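Local coordinates for protein fimbrial structural subunit (Actinomyces naeslundii, PDB 3QDH) that forms the shaft of Actinomyces type 2 fimbriae and mediates adhesion to streptococci and host cells during oral biofilm development, at residues A243-Y248 against P270-V275; F183-A188 against Y248-T253; E12-G17 against N236-K241; T58-S63 against V106-V111. All coordinates share one frame; numbering follows the deposited sequence.

Interaction 1: A243-Y248 against P270-V275; sequences ATARCY and PVKIEV
Tyr248 faces Val271 and Ile273 across an antiparallel strand pair of the SpaA-like prealbumin (CnaB-type) domain. The strands are 245-254 and 268-274. Tyr248 N donates a straight bond (170°) to Val271 O, and Val271 N returns one to Tyr248 O at 2.9 Å. Arg246 and Ile273 form the next hydrogen-bonded pair.

The Tyr248 side chain leaves the sheet on the face it shares with Arg246, Val271 and Ile273. Tyr248 CB rests on Val271 CG2 at 3.7 Å. CG lies anti to the carbonyl carbon (chi1 -75°), which carries the ring toward Ile273. There Tyr248 CD2 comes within 3.6 Å of Ile273 CG1, and Tyr248 CE2 lies 4.1 Å from it. The two side chains cross at about a right angle. The hydroxyl at the tip bonds to Phe227 O on strand 220-230, which also packs on this buried face.

The other face carries Ala245, Cys247, Lys272 and Glu274. Cys247 is tied there to Cys196 by a disulfide. Next to the Ala245-Glu274 pair, Val275 N donates to Thr244 O at 3.1 Å. On the Ala245 face, Glu274 bends at chi2 and sets Glu274 OE2 3.6 Å from Ala245 CB.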
loop_
_atom_site.group_PDB
_atom_site.type_symbol
_atom_site.label_atom_id
_atom_site.label_comp_id
_atom_site.label_asym_id
_atom_site.label_seq_id
_atom_site.Cartn_x
_atom_site.Cartn_y
_atom_site.Cartn_z
ATOM N N ALA A 243 10.138 10.779 7.324
ATOM C CA ALA A 243 11.065 10.997 6.207
ATOM C C ALA A 243 10.360 11.377 4.904
ATOM O O ALA A 243 9.303 10.830 4.563
ATOM C CB ALA A 243 11.967 9.797 6.014
ATOM N N THR A 244 10.952 12.339 4.199
ATOM C CA THR A 244 10.398 12.867 2.955
ATOM C C THR A 244 11.287 12.513 1.759
ATOM O O THR A 244 11.051 12.981 0.644
ATOM C CB THR A 244 10.248 14.403 3.009
ATOM O OG1 THR A 244 11.479 14.982 3.464
ATOM C CG2 THR A 244 9.110 14.815 3.931
ATOM N N ALA A 245 12.311 11.702 2.010
ATOM C CA ALA A 245 13.238 11.235 0.980
ATOM C C ALA A 245 13.802 9.871 1.367
ATOM O O ALA A 245 13.968 9.586 2.550
ATOM C CB ALA A 245 14.373 12.249 0.777
ATOM N N ARG A 246 14.086 9.032 0.369
ATOM C CA ARG A 246 14.658 7.702 0.597
ATOM C C ARG A 246 15.698 7.360 -0.472
ATOM O O ARG A 246 15.532 7.723 -1.642
ATOM C CB ARG A 246 13.559 6.629 0.632
ATOM C CG ARG A 246 14.025 5.272 1.154
ATOM C CD ARG A 246 12.982 4.177 0.959
ATOM N NE ARG A 246 13.567 2.840 1.090
ATOM C CZ ARG A 246 13.324 1.987 2.083
ATOM N NH1 ARG A 246 12.486 2.302 3.068
ATOM N NH2 ARG A 246 13.920 0.803 2.088
ATOM N N CYS A 247 16.757 6.662 -0.061
ATOM C CA CYS A 247 17.840 6.250 -0.958
ATOM C C CYS A 247 17.572 4.914 -1.642
ATOM O O CYS A 247 17.075 3.961 -1.024
ATOM C CB CYS A 247 19.170 6.137 -0.205
ATOM S SG CYS A 247 19.764 7.618 0.611
ATOM N N TYR A 248 17.927 4.861 -2.923
ATOM C CA TYR A 248 17.957 3.627 -3.692
ATOM C C TYR A 248 19.297 3.525 -4.432
ATOM O O TYR A 248 20.076 4.482 -4.453
ATOM C CB TYR A 248 16.805 3.589 -4.694
ATOM C CG TYR A 248 15.445 3.314 -4.096
ATOM C CD1 TYR A 248 14.925 2.022 -4.077
ATOM C CD2 TYR A 248 14.667 4.348 -3.569
ATOM C CE1 TYR A 248 13.672 1.757 -3.540
ATOM C CE2 TYR A 248 13.404 4.093 -3.026
ATOM C CZ TYR A 248 12.918 2.792 -3.017
ATOM O OH TYR A 248 11.678 2.514 -2.496
ATOM N N PRO A 270 24.002 5.916 -6.720
ATOM C CA PRO A 270 23.066 6.189 -5.624
ATOM C C PRO A 270 22.040 7.245 -6.027
ATOM O O PRO A 270 22.411 8.283 -6.575
ATOM C CB PRO A 270 23.972 6.739 -4.511
ATOM C CG PRO A 270 25.376 6.403 -4.927
ATOM C CD PRO A 270 25.350 6.426 -6.420
ATOM N N VAL A 271 20.762 6.983 -5.759
ATOM C CA VAL A 271 19.694 7.938 -6.088
ATOM C C VAL A 271 18.818 8.297 -4.876
ATOM O O VAL A 271 18.389 7.419 -4.129
ATOM C CB VAL A 271 18.808 7.454 -7.276
ATOM C CG1 VAL A 271 19.606 7.442 -8.575
ATOM C CG2 VAL A 271 18.209 6.074 -7.006
ATOM N N LYS A 272 18.569 9.595 -4.704
ATOM C CA LYS A 272 17.740 10.121 -3.618
ATOM C C LYS A 272 16.344 10.468 -4.135
ATOM O O LYS A 272 16.163 11.442 -4.875
ATOM C CB LYS A 272 18.406 11.353 -2.985
ATOM C CG LYS A 272 17.654 11.971 -1.797
ATOM C CD LYS A 272 18.407 13.169 -1.201
ATOM C CE LYS A 272 18.274 14.426 -2.068
ATOM N NZ LYS A 272 19.288 15.481 -1.748
ATOM N N ILE A 273 15.366 9.653 -3.744
ATOM C CA ILE A 273 13.971 9.834 -4.153
ATOM C C ILE A 273 13.240 10.721 -3.145
ATOM O O ILE A 273 13.226 10.425 -1.952
ATOM C CB ILE A 273 13.236 8.466 -4.270
ATOM C CG1 ILE A 273 14.011 7.481 -5.163
ATOM C CG2 ILE A 273 11.789 8.647 -4.730
ATOM C CD1 ILE A 273 14.277 7.952 -6.596
ATOM N N GLU A 274 12.624 11.795 -3.634
ATOM C CA GLU A 274 11.949 12.762 -2.769
ATOM C C GLU A 274 10.457 12.851 -3.085
ATOM O O GLU A 274 10.029 12.489 -4.181
ATOM C CB GLU A 274 12.613 14.140 -2.869
ATOM C CG GLU A 274 14.103 14.133 -2.526
ATOM C CD GLU A 274 14.573 15.423 -1.875
ATOM O OE1 GLU A 274 14.306 16.513 -2.429
ATOM O OE2 GLU A 274 15.220 15.342 -0.805
ATOM N N VAL A 275 9.675 13.321 -2.113
ATOM C CA VAL A 275 8.216 13.367 -2.232
ATOM C C VAL A 275 7.801 14.416 -3.253
ATOM O O VAL A 275 8.029 15.605 -3.051
ATOM C CB VAL A 275 7.520 13.655 -0.865
ATOM C CG1 VAL A 275 6.009 13.543 -0.997
ATOM C CG2 VAL A 275 7.992 12.688 0.191
#

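Interaction 2: F183-A188 against Y248-T253; sequences FQLYKA and YVLVET
Phe183 lies against Glu252 and Leu250 and gives the contact its largest buried area. Glu252 CG sits over one face of the Phe183 ring, 4.0 Å from the centroid and displaced toward the rim, in a CH-pi contact. The Glu252 chain is extended, and its carboxylate plane is turned 27° from the ring. Ring atom CD1 of Phe183 meets Leu250 CG at 3.7 Å. Leu250 CD1 touches both Leu185 CD2 and Phe183 CB, each at 3.8 Å, so Leu250 bridges Phe183 and Leu185.

Val249 and Tyr186 work on the opposite face of the sheet. They are a hydrogen-bonded antiparallel pair: Tyr186 N donates to Val249 O at 2.8 Å, and Val249 N donates back to Tyr186 O. Val249 CG2, set anti to the carbonyl carbon, turns to Ala188 CB at 3.9 Å. The Tyr186 ring extends along this face to Val251, where Tyr186 CD1 touches Val251 CG2 at 3.7 Å. Gln184 and Val251 form the second bonded pair.

Strands 182-188 and 245-254 are neighbours in one antiparallel sheet of the prealbumin-like domain. The Phe183, Leu185 and Leu250 face packs on strands 154-165 and 220-230. On the far side of 245-254, strand 268-274 lends Val268 to Val249 and Val251. On the other edge of 182-188, strand 200-201 pairs with it, and its Lys200 makes a cation-pi contact with Tyr186.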
loop_
_atom_site.group_PDB
_atom_site.type_symbol
_atom_site.label_atom_id
_atom_site.label_comp_id
_atom_site.label_asym_id
_atom_site.label_seq_id
_atom_site.Cartn_x
_atom_site.Cartn_y
_atom_site.Cartn_z
ATOM N N PHE A 183 19.064 -0.869 -17.045
ATOM C CA PHE A 183 19.300 -0.594 -15.626
ATOM C C PHE A 183 18.425 -1.483 -14.742
ATOM O O PHE A 183 17.412 -2.022 -15.190
ATOM C CB PHE A 183 18.986 0.876 -15.296
ATOM C CG PHE A 183 19.940 1.873 -15.908
ATOM C CD1 PHE A 183 21.066 2.301 -15.208
ATOM C CD2 PHE A 183 19.690 2.418 -17.168
ATOM C CE1 PHE A 183 21.942 3.242 -15.764
ATOM C CE2 PHE A 183 20.557 3.360 -17.729
ATOM C CZ PHE A 183 21.683 3.770 -17.030
ATOM N N GLN A 184 18.838 -1.628 -13.485
ATOM C CA GLN A 184 18.062 -2.322 -12.459
ATOM C C GLN A 184 18.128 -1.518 -11.158
ATOM O O GLN A 184 19.165 -0.933 -10.839
ATOM C CB GLN A 184 18.593 -3.746 -12.237
ATOM C CG GLN A 184 18.401 -4.688 -13.430
ATOM C CD GLN A 184 18.514 -6.156 -13.060
ATOM O OE1 GLN A 184 19.446 -6.572 -12.370
ATOM N NE2 GLN A 184 17.564 -6.955 -13.537
ATOM N N LEU A 185 17.017 -1.478 -10.423
ATOM C CA LEU A 185 16.938 -0.718 -9.173
ATOM C C LEU A 185 16.992 -1.615 -7.940
ATOM O O LEU A 185 16.345 -2.663 -7.894
ATOM C CB LEU A 185 15.671 0.144 -9.137
ATOM C CG LEU A 185 15.734 1.508 -9.828
ATOM C CD1 LEU A 185 14.342 1.976 -10.229
ATOM C CD2 LEU A 185 16.433 2.549 -8.947
ATOM N N TYR A 186 17.763 -1.181 -6.945
ATOM C CA TYR A 186 17.927 -1.929 -5.702
ATOM C C TYR A 186 17.602 -1.083 -4.475
ATOM O O TYR A 186 17.752 0.143 -4.488
ATOM C CB TYR A 186 19.362 -2.465 -5.577
ATOM C CG TYR A 186 19.720 -3.593 -6.528
ATOM C CD1 TYR A 186 20.236 -3.324 -7.800
ATOM C CD2 TYR A 186 19.567 -4.929 -6.147
ATOM C CE1 TYR A 186 20.582 -4.358 -8.673
ATOM C CE2 TYR A 186 19.907 -5.972 -7.015
ATOM C CZ TYR A 186 20.413 -5.680 -8.275
ATOM O OH TYR A 186 20.748 -6.706 -9.136
ATOM N N LYS A 187 17.157 -1.755 -3.417
ATOM C CA LYS A 187 17.057 -1.154 -2.092
ATOM C C LYS A 187 18.462 -0.808 -1.586
ATOM O O LYS A 187 19.388 -1.605 -1.733
ATOM C CB LYS A 187 16.379 -2.134 -1.129
ATOM C CG LYS A 187 16.313 -1.658 0.312
ATOM C CD LYS A 187 16.009 -2.801 1.264
ATOM C CE LYS A 187 16.114 -2.349 2.713
ATOM N NZ LYS A 187 17.507 -1.979 3.096
ATOM N N ALA A 188 18.614 0.384 -1.014
ATOM C CA ALA A 188 19.876 0.807 -0.399
ATOM C C ALA A 188 19.977 0.297 1.039
ATOM O O ALA A 188 18.961 0.154 1.723
ATOM C CB ALA A 188 20.002 2.324 -0.434
ATOM N N TYR A 248 17.927 4.861 -2.923
ATOM C CA TYR A 248 17.957 3.627 -3.692
ATOM C C TYR A 248 19.297 3.525 -4.432
ATOM O O TYR A 248 20.076 4.482 -4.453
ATOM C CB TYR A 248 16.805 3.589 -4.694
ATOM C CG TYR A 248 15.445 3.314 -4.096
ATOM C CD1 TYR A 248 14.925 2.022 -4.077
ATOM C CD2 TYR A 248 14.667 4.348 -3.569
ATOM C CE1 TYR A 248 13.672 1.757 -3.540
ATOM C CE2 TYR A 248 13.404 4.093 -3.026
ATOM C CZ TYR A 248 12.918 2.792 -3.017
ATOM O OH TYR A 248 11.678 2.514 -2.496
ATOM N N VAL A 249 19.554 2.360 -5.022
ATOM C CA VAL A 249 20.793 2.112 -5.765
ATOM C C VAL A 249 20.480 1.685 -7.203
ATOM O O VAL A 249 19.832 0.658 -7.439
ATOM C CB VAL A 249 21.686 1.058 -5.055
ATOM C CG1 VAL A 249 22.914 0.716 -5.898
ATOM C CG2 VAL A 249 22.114 1.557 -3.679
ATOM N N LEU A 250 20.937 2.494 -8.156
ATOM C CA LEU A 250 20.748 2.217 -9.579
ATOM C C LEU A 250 21.981 1.528 -10.166
ATOM O O LEU A 250 23.100 2.006 -10.007
ATOM C CB LEU A 250 20.437 3.512 -10.335
ATOM C CG LEU A 250 20.021 3.421 -11.805
ATOM C CD1 LEU A 250 18.681 2.715 -11.956
ATOM C CD2 LEU A 250 19.972 4.811 -12.431
ATOM N N VAL A 251 21.760 0.402 -10.836
ATOM C CA VAL A 251 22.840 -0.384 -11.430
ATOM C C VAL A 251 22.636 -0.486 -12.941
ATOM O O VAL A 251 21.584 -0.934 -13.395
ATOM C CB VAL A 251 22.913 -1.810 -10.810
ATOM C CG1 VAL A 251 23.980 -2.666 -11.504
ATOM C CG2 VAL A 251 23.189 -1.731 -9.313
ATOM N N GLU A 252 23.638 -0.063 -13.713
ATOM C CA GLU A 252 23.625 -0.265 -15.164
ATOM C C GLU A 252 24.028 -1.704 -15.492
ATOM O O GLU A 252 25.100 -2.168 -15.096
ATOM C CB GLU A 252 24.528 0.741 -15.890
ATOM C CG GLU A 252 24.172 0.902 -17.371
ATOM C CD GLU A 252 25.134 1.787 -18.162
ATOM O OE1 GLU A 252 25.924 2.551 -17.562
ATOM O OE2 GLU A 252 25.085 1.721 -19.408
ATOM N N THR A 253 23.151 -2.404 -16.203
ATOM C CA THR A 253 23.353 -3.816 -16.511
ATOM C C THR A 253 23.780 -4.053 -17.963
ATOM O O THR A 253 24.403 -5.075 -18.274
ATOM C CB THR A 253 22.094 -4.639 -16.196
ATOM O OG1 THR A 253 20.935 -3.954 -16.692
ATOM C CG2 THR A 253 21.957 -4.845 -14.683
#

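Interaction 3: E12-G17 against N236-K241; sequences EQKLNG and NRDNQK
Glu12 lies across the backbone of Arg237, and Lys14 lies across the side chain of Asp238. These two pairs make a small surface contact between two loops. The Glu12 chain is extended beyond CG, with Glu12 CG over one face of the Arg237 guanidinium and 4.1 Å from Arg237 CG. The charged groups do not meet: Glu12 OE1 is 6.1 Å from Arg237 NE. Glu12 OE2 instead sits 3.3 Å from Arg237 O, and both atoms are acceptors. A bend at chi3 (88°) turns the guanidinium back beside Glu12, with Arg237 NH2 3.7 Å from Glu12 N. NH2 bonds to Ile10 O, and NH1 pairs with Asp230.

Lys14 crosses Asp238 at about a right angle. The aliphatic part does the touching: Lys14 CB is 3.5 Å from Asp238 OD2. Lys14 NZ leads away and lies 5.7 Å from Asp238 OD2. A water completes the link by accepting from Lys14 N at 2.8 Å and donating to Asp238 OD2 at 2.8 Å. Asp238 OD2 also bonds to Tyr18 OH, while OD1 forms a salt bridge with Arg246.

The contact joins the N2-like part and the prealbumin-like part of the chain. Residues 12-17 lie between strands 7-8 and 23-31. Residues 236-241 lie between strands 220-230 and 245-254. Strand 220-230 packs against both loops, with Phe227 on Gln13 and Ser229 on Asn239.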
loop_
_atom_site.group_PDB
_atom_site.type_symbol
_atom_site.label_atom_id
_atom_site.label_comp_id
_atom_site.label_asym_id
_atom_site.label_seq_id
_atom_site.Cartn_x
_atom_site.Cartn_y
_atom_site.Cartn_z
ATOM N N GLU A 12 4.090 -3.062 6.154
ATOM C CA GLU A 12 5.465 -2.849 5.671
ATOM C C GLU A 12 5.487 -2.921 4.149
ATOM O O GLU A 12 5.248 -3.990 3.584
ATOM C CB GLU A 12 6.377 -3.966 6.177
ATOM C CG GLU A 12 7.137 -3.729 7.451
ATOM C CD GLU A 12 8.310 -4.696 7.571
ATOM O OE1 GLU A 12 8.154 -5.766 8.213
ATOM O OE2 GLU A 12 9.380 -4.399 6.993
ATOM N N GLN A 13 5.793 -1.814 3.478
ATOM C CA GLN A 13 5.787 -1.803 2.009
ATOM C C GLN A 13 6.743 -2.826 1.370
ATOM O O GLN A 13 6.464 -3.340 0.281
ATOM C CB GLN A 13 6.057 -0.397 1.454
ATOM C CG GLN A 13 5.660 -0.226 -0.016
ATOM C CD GLN A 13 4.184 -0.546 -0.276
ATOM O OE1 GLN A 13 3.315 -0.239 0.542
ATOM N NE2 GLN A 13 3.905 -1.157 -1.420
ATOM N N LYS A 14 7.848 -3.115 2.060
ATOM C CA LYS A 14 8.819 -4.138 1.643
ATOM C C LYS A 14 8.140 -5.459 1.270
ATOM O O LYS A 14 8.473 -6.078 0.258
ATOM C CB LYS A 14 9.843 -4.373 2.760
ATOM C CG LYS A 14 10.977 -5.314 2.386
ATOM C CD LYS A 14 12.136 -5.234 3.377
ATOM C CE LYS A 14 13.114 -6.395 3.195
ATOM N NZ LYS A 14 13.594 -6.549 1.788
ATOM N N LEU A 15 7.171 -5.866 2.088
ATOM C CA LEU A 15 6.440 -7.116 1.885
ATOM C C LEU A 15 5.612 -7.134 0.605
ATOM O O LEU A 15 5.205 -8.201 0.135
ATOM C CB LEU A 15 5.532 -7.387 3.081
ATOM C CG LEU A 15 6.164 -7.388 4.474
ATOM C CD1 LEU A 15 5.083 -7.657 5.515
ATOM C CD2 LEU A 15 7.315 -8.396 4.592
ATOM N N ASN A 16 5.363 -5.955 0.041
ATOM C CA ASN A 16 4.528 -5.839 -1.146
ATOM C C ASN A 16 5.260 -5.286 -2.375
ATOM O O ASN A 16 4.770 -5.405 -3.499
ATOM C CB ASN A 16 3.269 -5.023 -0.828
ATOM C CG ASN A 16 2.436 -5.641 0.300
ATOM O OD1 ASN A 16 2.147 -4.985 1.312
ATOM N ND2 ASN A 16 2.064 -6.912 0.137
ATOM N N GLY A 17 6.436 -4.699 -2.158
ATOM C CA GLY A 17 7.250 -4.183 -3.265
ATOM C C GLY A 17 7.379 -2.671 -3.254
ATOM O O GLY A 17 6.404 -1.954 -3.006
ATOM N N ASN A 236 11.883 -2.225 13.446
ATOM C CA ASN A 236 12.258 -3.087 12.313
ATOM C C ASN A 236 11.258 -3.101 11.143
ATOM O O ASN A 236 10.952 -4.163 10.582
ATOM C CB ASN A 236 12.534 -4.520 12.812
ATOM C CG ASN A 236 13.389 -5.325 11.848
ATOM O OD1 ASN A 236 14.444 -4.867 11.407
ATOM N ND2 ASN A 236 12.944 -6.532 11.525
ATOM N N ARG A 237 10.744 -1.927 10.779
ATOM C CA ARG A 237 9.732 -1.831 9.718
ATOM C C ARG A 237 10.263 -1.389 8.354
ATOM O O ARG A 237 9.476 -1.174 7.428
ATOM C CB ARG A 237 8.574 -0.914 10.145
ATOM C CG ARG A 237 7.485 -1.617 10.953
ATOM C CD ARG A 237 6.283 -0.695 11.234
ATOM N NE ARG A 237 5.261 -0.720 10.183
ATOM C CZ ARG A 237 5.191 0.132 9.160
ATOM N NH1 ARG A 237 6.101 1.093 9.007
ATOM N NH2 ARG A 237 4.203 0.020 8.278
ATOM N N ASP A 238 11.581 -1.251 8.218
ATOM C CA ASP A 238 12.170 -0.773 6.960
ATOM C C ASP A 238 11.611 0.626 6.651
ATOM O O ASP A 238 11.277 0.947 5.508
ATOM C CB ASP A 238 11.875 -1.773 5.820
ATOM C CG ASP A 238 12.413 -1.320 4.467
ATOM O OD1 ASP A 238 13.562 -0.823 4.409
ATOM O OD2 ASP A 238 11.686 -1.477 3.456
ATOM N N ASN A 239 11.498 1.447 7.694
ATOM C CA ASN A 239 10.794 2.719 7.608
ATOM C C ASN A 239 11.455 3.787 8.462
ATOM O O ASN A 239 12.192 3.474 9.398
ATOM C CB ASN A 239 9.327 2.542 8.043
ATOM C CG ASN A 239 8.482 3.794 7.813
ATOM O OD1 ASN A 239 8.539 4.408 6.746
ATOM N ND2 ASN A 239 7.675 4.161 8.813
ATOM N N GLN A 240 11.197 5.044 8.115
ATOM C CA GLN A 240 11.494 6.179 8.975
ATOM C C GLN A 240 10.295 7.117 8.896
ATOM O O GLN A 240 10.091 7.807 7.895
ATOM C CB GLN A 240 12.798 6.875 8.559
ATOM C CG GLN A 240 13.535 7.525 9.722
ATOM C CD GLN A 240 14.936 7.985 9.358
ATOM O OE1 GLN A 240 15.910 7.252 9.531
ATOM N NE2 GLN A 240 15.042 9.206 8.856
ATOM N N LYS A 241 9.499 7.115 9.965
ATOM C CA LYS A 241 8.165 7.729 10.007
ATOM C C LYS A 241 8.046 9.130 9.387
ATOM O O LYS A 241 7.122 9.393 8.614
ATOM C CB LYS A 241 7.664 7.753 11.459
ATOM C CG LYS A 241 6.183 8.054 11.649
ATOM C CD LYS A 241 5.920 8.504 13.091
ATOM C CE LYS A 241 4.452 8.417 13.477
ATOM N NZ LYS A 241 3.571 9.271 12.633
HETATM O O HOH W 1 7.274 0.417 5.560
HETATM O O HOH W 2 8.917 -1.118 3.720
#

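Interaction 4: T58-S63 against V106-V111; sequences TATEVS and VFQGKV
Val106 pairs with Thr60 in an antiparallel sheet of the N2-like part of the protein. Val106 N donates to Thr60 O, and Thr60 N donates back to Val106 O, both at 2.9 Å. The Val106 side chain runs alongside Glu61, pointing the same way, with Val106 CG2 4.0 Å from Glu61 CB.

Phe107 comes next and turns to the other face of the sheet. It forms a non-hydrogen-bonded pair with Ala59. The methyl CB of Ala59 stands over one face of the Phe107 ring, 4.2 Å from its centroid and offset toward the rim. This is a CH-pi contact.

Gln108 returns to the face of Val106. Its CG sits between the backbone N and the carbonyl carbon (chi1 57°), and the chain then extends across the strands to Thr60. Thr60 OG1 donates to Gln108 OE1 at 2.9 Å, from above the carbonyl plane rather than along a lone pair. On the way, Gln108 CG lies beside Thr58 CG2 at 3.8 Å. The backbones of Gln108 and Thr58 also bond to each other in both directions.

Beyond Gln108, strand 54-55 takes over the pairing, and Lys110 bonds through its backbone to Thr55. Strand 23-31 pairs with 102-111 on its other edge, through Phe26 and Ile24. On the Ala59 and Phe107 face, the sheet packs against another sheet, through Val76 of strand 74-79, Val83 of 82-87 and Leu46 of 39-49.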
loop_
_atom_site.group_PDB
_atom_site.type_symbol
_atom_site.label_atom_id
_atom_site.label_comp_id
_atom_site.label_asym_id
_atom_site.label_seq_id
_atom_site.Cartn_x
_atom_site.Cartn_y
_atom_site.Cartn_z
ATOM N N THR A 58 -9.799 -3.505 -3.436
ATOM C CA THR A 58 -10.552 -4.613 -2.859
ATOM C C THR A 58 -10.156 -4.776 -1.394
ATOM O O THR A 58 -9.430 -3.934 -0.830
ATOM C CB THR A 58 -10.339 -5.946 -3.677
ATOM O OG1 THR A 58 -11.351 -6.906 -3.334
ATOM C CG2 THR A 58 -8.940 -6.533 -3.454
ATOM N N ALA A 59 -10.655 -5.841 -0.776
ATOM C CA ALA A 59 -10.278 -6.206 0.571
ATOM C C ALA A 59 -10.052 -7.712 0.650
ATOM O O ALA A 59 -10.749 -8.480 -0.017
ATOM C CB ALA A 59 -11.353 -5.763 1.568
ATOM N N THR A 60 -9.064 -8.112 1.449
ATOM C CA THR A 60 -8.752 -9.525 1.702
ATOM C C THR A 60 -8.566 -9.767 3.200
ATOM O O THR A 60 -8.627 -8.827 3.997
ATOM C CB THR A 60 -7.443 -9.963 0.998
ATOM O OG1 THR A 60 -6.339 -9.215 1.532
ATOM C CG2 THR A 60 -7.524 -9.752 -0.508
ATOM N N GLU A 61 -8.321 -11.025 3.572
ATOM C CA GLU A 61 -8.014 -11.409 4.962
ATOM C C GLU A 61 -9.054 -10.921 5.981
ATOM O O GLU A 61 -8.703 -10.408 7.048
ATOM C CB GLU A 61 -6.615 -10.929 5.387
ATOM C CG GLU A 61 -5.461 -11.386 4.509
ATOM C CD GLU A 61 -4.096 -11.134 5.154
ATOM O OE1 GLU A 61 -4.018 -10.985 6.392
ATOM O OE2 GLU A 61 -3.091 -11.087 4.421
ATOM N N VAL A 62 -10.329 -11.079 5.653
ATOM C CA VAL A 62 -11.399 -10.691 6.569
ATOM C C VAL A 62 -11.324 -11.634 7.754
ATOM O O VAL A 62 -11.214 -12.849 7.566
ATOM C CB VAL A 62 -12.779 -10.785 5.903
ATOM C CG1 VAL A 62 -13.877 -10.320 6.873
ATOM C CG2 VAL A 62 -12.810 -9.938 4.627
ATOM N N SER A 63 -11.346 -11.075 8.964
ATOM C CA SER A 63 -11.116 -11.868 10.166
ATOM C C SER A 63 -11.940 -11.426 11.363
ATOM O O SER A 63 -12.291 -10.259 11.501
ATOM C CB SER A 63 -9.630 -11.834 10.549
ATOM O OG SER A 63 -8.823 -12.137 9.420
ATOM N N VAL A 106 -8.062 -6.386 5.359
ATOM C CA VAL A 106 -6.941 -5.669 4.760
ATOM C C VAL A 106 -7.435 -5.065 3.451
ATOM O O VAL A 106 -7.709 -5.792 2.494
ATOM C CB VAL A 106 -5.734 -6.609 4.511
ATOM C CG1 VAL A 106 -4.599 -5.869 3.798
ATOM C CG2 VAL A 106 -5.227 -7.210 5.827
ATOM N N PHE A 107 -7.574 -3.741 3.415
ATOM C CA PHE A 107 -7.951 -3.056 2.184
ATOM C C PHE A 107 -6.701 -2.834 1.355
ATOM O O PHE A 107 -5.610 -2.672 1.907
ATOM C CB PHE A 107 -8.670 -1.741 2.492
ATOM C CG PHE A 107 -10.002 -1.937 3.161
ATOM C CD1 PHE A 107 -11.170 -1.955 2.414
ATOM C CD2 PHE A 107 -10.079 -2.156 4.542
ATOM C CE1 PHE A 107 -12.404 -2.160 3.030
ATOM C CE2 PHE A 107 -11.303 -2.354 5.168
ATOM C CZ PHE A 107 -12.470 -2.355 4.410
ATOM N N GLN A 108 -6.852 -2.833 0.033
ATOM C CA GLN A 108 -5.682 -2.796 -0.835
ATOM C C GLN A 108 -5.971 -2.271 -2.227
ATOM O O GLN A 108 -7.105 -2.297 -2.699
ATOM C CB GLN A 108 -5.048 -4.190 -0.927
ATOM C CG GLN A 108 -6.007 -5.256 -1.406
ATOM C CD GLN A 108 -5.466 -6.651 -1.181
ATOM O OE1 GLN A 108 -5.239 -7.074 -0.039
ATOM N NE2 GLN A 108 -5.264 -7.377 -2.265
ATOM N N GLY A 109 -4.919 -1.803 -2.884
ATOM C CA GLY A 109 -5.013 -1.333 -4.256
ATOM C C GLY A 109 -3.624 -1.300 -4.864
ATOM O O GLY A 109 -2.625 -1.332 -4.142
ATOM N N LYS A 110 -3.566 -1.246 -6.187
ATOM C CA LYS A 110 -2.295 -1.222 -6.913
ATOM C C LYS A 110 -1.856 0.223 -7.157
ATOM O O LYS A 110 -2.646 1.032 -7.639
ATOM C CB LYS A 110 -2.449 -1.953 -8.248
ATOM C CG LYS A 110 -1.131 -2.232 -8.958
ATOM C CD LYS A 110 -1.309 -3.128 -10.181
ATOM C CE LYS A 110 -1.438 -2.316 -11.461
ATOM N NZ LYS A 110 -1.381 -3.198 -12.667
ATOM N N VAL A 111 -0.606 0.540 -6.829
ATOM C CA VAL A 111 -0.090 1.910 -6.982
ATOM C C VAL A 111 0.139 2.187 -8.464
ATOM O O VAL A 111 0.895 1.468 -9.122
ATOM C CB VAL A 111 1.239 2.132 -6.210
ATOM C CG1 VAL A 111 1.738 3.575 -6.383
ATOM C CG2 VAL A 111 1.065 1.834 -4.745
#

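Interactions 1 and 2 share strand 245-254, which has strand 268-274 on one edge and 182-188 on the other. Their centres are 13 Å apart, and their segments alternate along the chain. Interaction 4 belongs to a separate sheet in the N2-like part, its centre about 27 and 29 Å from those of interactions 1 and 2. The segments of interaction 3 enclose interaction 4 in sequence. Interaction 3 touches interaction 1 through the Arg246-Asp238 salt bridge and interaction 2 through Lys187 packing on Asp238. It is thus a loop-to-loop contact between the two parts of this C-terminal portion of the protein, besides the pairing of strands 118-131 and 154-165, which fits the two modules of the shaft adhesin.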